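Local coordinates for protein SusD homolog (Bacteroides thetaiotaomicron VPI-5482, PDB 3FDH) that probably binds glycans at the outer membrane of the bacterium as a SusD/RagB-family lipoprotein, handing them on for uptake, at residues A[20-32]-A[176-188]. Sequence-based numbering, arbitrary orientation. Where two conformers were deposited one is given.
Sequences ASRFILADVITST and DLADVTEQDFLYA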
# COMPACT_ATOMS: atom_id res chain seq x y z
N ALA A 20 -19.73 -20.11 10.37
CA ALA A 20 -19.33 -19.33 11.56
C ALA A 20 -18.43 -18.16 11.16
O ALA A 20 -17.55 -18.28 10.31
CB ALA A 20 -18.63 -20.22 12.62
N SER A 21 -18.69 -17.02 11.78
CA SER A 21 -17.99 -15.77 11.42
C SER A 21 -16.49 -15.89 11.40
O SER A 21 -15.83 -15.28 10.58
CB SER A 21 -18.37 -14.62 12.35
OG SER A 21 -19.69 -14.20 12.12
N ARG A 22 -15.94 -16.67 12.31
CA ARG A 22 -14.49 -16.81 12.39
C ARG A 22 -13.90 -17.36 11.10
O ARG A 22 -12.85 -16.92 10.64
CB ARG A 22 -14.05 -17.64 13.61
CG ARG A 22 -14.50 -19.07 13.64
CD ARG A 22 -14.23 -19.63 15.00
NE ARG A 22 -14.53 -21.05 15.11
CZ ARG A 22 -15.72 -21.55 15.44
NH1 ARG A 22 -16.77 -20.76 15.69
NH2 ARG A 22 -15.86 -22.87 15.51
N PHE A 23 -14.62 -18.29 10.49
CA PHE A 23 -14.14 -18.89 9.24
C PHE A 23 -14.22 -17.89 8.10
O PHE A 23 -13.38 -17.86 7.17
CB PHE A 23 -14.91 -20.18 8.94
CG PHE A 23 -14.77 -21.22 10.03
CD1 PHE A 23 -13.51 -21.61 10.46
CD2 PHE A 23 -15.89 -21.77 10.66
CE1 PHE A 23 -13.39 -22.56 11.48
CE2 PHE A 23 -15.76 -22.71 11.65
CZ PHE A 23 -14.51 -23.09 12.07
N ILE A 24 -15.21 -17.02 8.17
CA ILE A 24 -15.36 -16.00 7.14
C ILE A 24 -14.20 -15.01 7.31
O ILE A 24 -13.59 -14.55 6.34
CB ILE A 24 -16.71 -15.25 7.22
CG1 ILE A 24 -17.90 -16.23 7.15
CG2 ILE A 24 -16.81 -14.23 6.07
CD1 ILE A 24 -19.26 -15.58 7.43
N LEU A 25 -13.89 -14.71 8.56
CA LEU A 25 -12.85 -13.72 8.85
C LEU A 25 -11.51 -14.19 8.31
O LEU A 25 -10.69 -13.40 7.85
CB LEU A 25 -12.73 -13.46 10.35
CG LEU A 25 -11.78 -12.36 10.79
CD1 LEU A 25 -12.35 -10.98 10.26
CD2 LEU A 25 -11.53 -12.38 12.30
N ALA A 26 -11.28 -15.48 8.39
CA ALA A 26 -9.98 -16.04 7.92
C ALA A 26 -9.83 -15.67 6.45
O ALA A 26 -8.77 -15.24 5.98
CB ALA A 26 -9.93 -17.56 8.10
N ASP A 27 -10.94 -15.79 5.75
CA ASP A 27 -10.97 -15.52 4.31
C ASP A 27 -10.85 -14.04 4.01
O ASP A 27 -10.18 -13.62 3.07
CB ASP A 27 -12.27 -16.03 3.69
CG ASP A 27 -12.24 -15.98 2.19
OD1 ASP A 27 -11.68 -16.92 1.55
OD2 ASP A 27 -12.80 -15.02 1.63
N VAL A 28 -11.52 -13.24 4.83
CA VAL A 28 -11.54 -11.78 4.65
C VAL A 28 -10.13 -11.22 4.83
O VAL A 28 -9.65 -10.40 4.07
CB VAL A 28 -12.61 -11.10 5.61
CG1 VAL A 28 -12.37 -9.61 5.80
CG2 VAL A 28 -14.06 -11.41 5.13
N ILE A 29 -9.43 -11.73 5.84
CA ILE A 29 -8.09 -11.24 6.11
C ILE A 29 -7.15 -11.64 4.97
O ILE A 29 -6.33 -10.84 4.46
CB ILE A 29 -7.57 -11.76 7.44
CG1 ILE A 29 -8.43 -11.20 8.59
CG2 ILE A 29 -6.10 -11.41 7.67
CD1 ILE A 29 -8.09 -11.84 9.95
N THR A 30 -7.31 -12.88 4.55
CA THR A 30 -6.46 -13.44 3.49
C THR A 30 -6.66 -12.66 2.20
O THR A 30 -5.71 -12.22 1.53
CB THR A 30 -6.81 -14.89 3.24
OG1 THR A 30 -6.52 -15.67 4.41
CG2 THR A 30 -5.99 -15.43 2.07
N SER A 31 -7.92 -12.49 1.86
CA SER A 31 -8.26 -11.78 0.63
C SER A 31 -7.89 -10.30 0.66
O SER A 31 -7.43 -9.75 -0.37
CB SER A 31 -9.74 -11.98 0.26
OG SER A 31 -10.61 -11.31 1.14
N THR A 32 -8.04 -9.68 1.82
CA THR A 32 -7.71 -8.26 1.97
C THR A 32 -6.21 -8.03 1.77
O THR A 32 -5.79 -7.06 1.11
CB THR A 32 -8.24 -7.65 3.28
OG1 THR A 32 -9.67 -7.78 3.29
CG2 THR A 32 -7.88 -6.18 3.37
N ASP A 176 -15.39 -12.44 22.96
CA ASP A 176 -15.83 -13.47 22.02
C ASP A 176 -16.31 -14.69 22.78
O ASP A 176 -15.87 -14.99 23.88
CB ASP A 176 -14.71 -13.93 21.09
CG ASP A 176 -14.63 -13.15 19.81
OD1 ASP A 176 -15.45 -12.25 19.54
OD2 ASP A 176 -13.74 -13.47 19.03
N LEU A 177 -17.24 -15.41 22.16
CA LEU A 177 -17.70 -16.67 22.72
C LEU A 177 -16.86 -17.79 22.10
O LEU A 177 -16.41 -18.71 22.78
CB LEU A 177 -19.18 -16.92 22.43
CG LEU A 177 -20.19 -16.08 23.19
CD1 LEU A 177 -21.59 -16.49 22.80
CD2 LEU A 177 -19.99 -16.25 24.68
N ALA A 178 -16.71 -17.71 20.80
CA ALA A 178 -15.90 -18.68 20.05
C ALA A 178 -14.52 -18.11 19.79
O ALA A 178 -14.39 -17.00 19.32
CB ALA A 178 -16.58 -19.05 18.74
N ASP A 179 -13.50 -18.90 20.08
CA ASP A 179 -12.09 -18.51 19.91
C ASP A 179 -11.68 -18.36 18.45
O ASP A 179 -11.66 -19.33 17.68
CB ASP A 179 -11.18 -19.52 20.62
CG ASP A 179 -9.75 -19.04 20.71
OD1 ASP A 179 -9.48 -17.88 20.31
OD2 ASP A 179 -8.90 -19.83 21.20
N VAL A 180 -11.31 -17.14 18.10
CA VAL A 180 -11.00 -16.75 16.73
C VAL A 180 -9.51 -16.87 16.41
O VAL A 180 -9.07 -16.68 15.27
CB VAL A 180 -11.41 -15.27 16.48
CG1 VAL A 180 -10.40 -14.32 17.18
CG2 VAL A 180 -11.47 -14.99 14.97
N THR A 181 -8.77 -17.24 17.42
CA THR A 181 -7.31 -17.25 17.34
C THR A 181 -6.72 -17.82 16.06
O THR A 181 -5.90 -17.19 15.42
CB THR A 181 -6.65 -17.99 18.54
OG1 THR A 181 -6.98 -17.31 19.75
CG2 THR A 181 -5.14 -18.00 18.40
N GLU A 182 -7.13 -19.03 15.71
CA GLU A 182 -6.51 -19.73 14.57
C GLU A 182 -6.94 -19.18 13.22
O GLU A 182 -6.27 -19.40 12.20
CB GLU A 182 -6.77 -21.25 14.67
CG GLU A 182 -6.16 -21.89 15.93
CD GLU A 182 -4.64 -21.73 16.05
OE1 GLU A 182 -3.95 -21.57 15.01
OE2 GLU A 182 -4.12 -21.78 17.20
N GLN A 183 -8.01 -18.40 13.24
CA GLN A 183 -8.57 -17.79 12.02
C GLN A 183 -8.07 -16.36 11.81
O GLN A 183 -8.12 -15.81 10.72
CB GLN A 183 -10.10 -17.79 12.06
CG GLN A 183 -10.74 -19.16 11.87
CD GLN A 183 -10.59 -20.06 13.04
OE1 GLN A 183 -11.01 -19.71 14.14
NE2 GLN A 183 -10.02 -21.26 12.82
N ASP A 184 -7.58 -15.77 12.89
CA ASP A 184 -7.03 -14.40 12.85
C ASP A 184 -5.57 -14.45 12.39
O ASP A 184 -4.64 -14.58 13.20
CB ASP A 184 -7.14 -13.73 14.22
CG ASP A 184 -6.50 -12.36 14.24
OD1 ASP A 184 -6.11 -11.88 13.13
OD2 ASP A 184 -6.35 -11.78 15.34
N PHE A 185 -5.41 -14.43 11.09
CA PHE A 185 -4.10 -14.52 10.45
C PHE A 185 -3.29 -13.22 10.60
O PHE A 185 -2.13 -13.15 10.21
CB PHE A 185 -4.21 -14.86 8.96
CG PHE A 185 -4.85 -16.19 8.69
CD1 PHE A 185 -4.43 -17.32 9.38
CD2 PHE A 185 -5.83 -16.31 7.73
CE1 PHE A 185 -5.02 -18.54 9.12
CE2 PHE A 185 -6.41 -17.52 7.46
CZ PHE A 185 -6.01 -18.64 8.15
N LEU A 186 -3.90 -12.21 11.19
CA LEU A 186 -3.21 -10.96 11.37
C LEU A 186 -2.58 -10.93 12.75
O LEU A 186 -1.37 -10.77 12.89
CB LEU A 186 -4.16 -9.79 11.17
CG LEU A 186 -3.58 -8.56 10.53
CD1 LEU A 186 -3.03 -8.92 9.11
CD2 LEU A 186 -4.68 -7.50 10.47
N TYR A 187 -3.38 -11.17 13.78
CA TYR A 187 -2.92 -11.03 15.15
C TYR A 187 -3.18 -12.20 16.12
O TYR A 187 -2.95 -12.09 17.32
CB TYR A 187 -3.46 -9.75 15.75
CG TYR A 187 -2.91 -8.46 15.17
CD1 TYR A 187 -1.57 -8.15 15.24
CD2 TYR A 187 -3.75 -7.52 14.63
CE1 TYR A 187 -1.08 -6.94 14.79
CE2 TYR A 187 -3.28 -6.32 14.18
CZ TYR A 187 -1.95 -6.04 14.23
OH TYR A 187 -1.48 -4.83 13.79
N ALA A 188 -3.63 -13.32 15.60
CA ALA A 188 -3.80 -14.52 16.43
C ALA A 188 -4.66 -14.28 17.65
O ALA A 188 -4.41 -14.82 18.75
CB ALA A 188 -2.43 -15.08 16.84
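Helix-on-loop packing without a cross-segment hydrogen bond joins Gln183 and Phe185 to Arg22, Ala26 and Ile29 near the edge of this largely helical SusD-like fold, where the loop between helices 154-171 and 191-208 runs along the first turns of helix 21-37. The loop backbone brings Gln183 CB to 3.2 Å from Arg22 O. A bend at chi2 (73°) then lays the amide against Arg22 and Phe23, its plane 64° from both guanidinium and ring. OE1 lies near the guanidinium plane without a hydrogen bond, closest to Arg22 CD at 3.3 Å, while NE2 nears Phe23 CE1 at 3.9 Å. Replacing Gln183 with an alanine would probably leave the Arg22 chain and the Phe23 ring without their amide partner, opening a gap between helix and loop. Deeper, Val180 CG2 meets Leu25 CD2 at 3.7 Å. Asp184 turns the loop as an Asx motif, OD1 taking Leu186 N and Tyr187 N and lying 3.7 Å from Ile29 CD1; OD2 is bound by Gly189 N and Trp194 NE1. Beyond Gln183, Phe185 CE2 reaches Ala26 CB at 3.6 Å, and Ala26 O, already gripped by Thr30 N and OG1, faces the ring's edge 3.6 Å from Phe185 CD2.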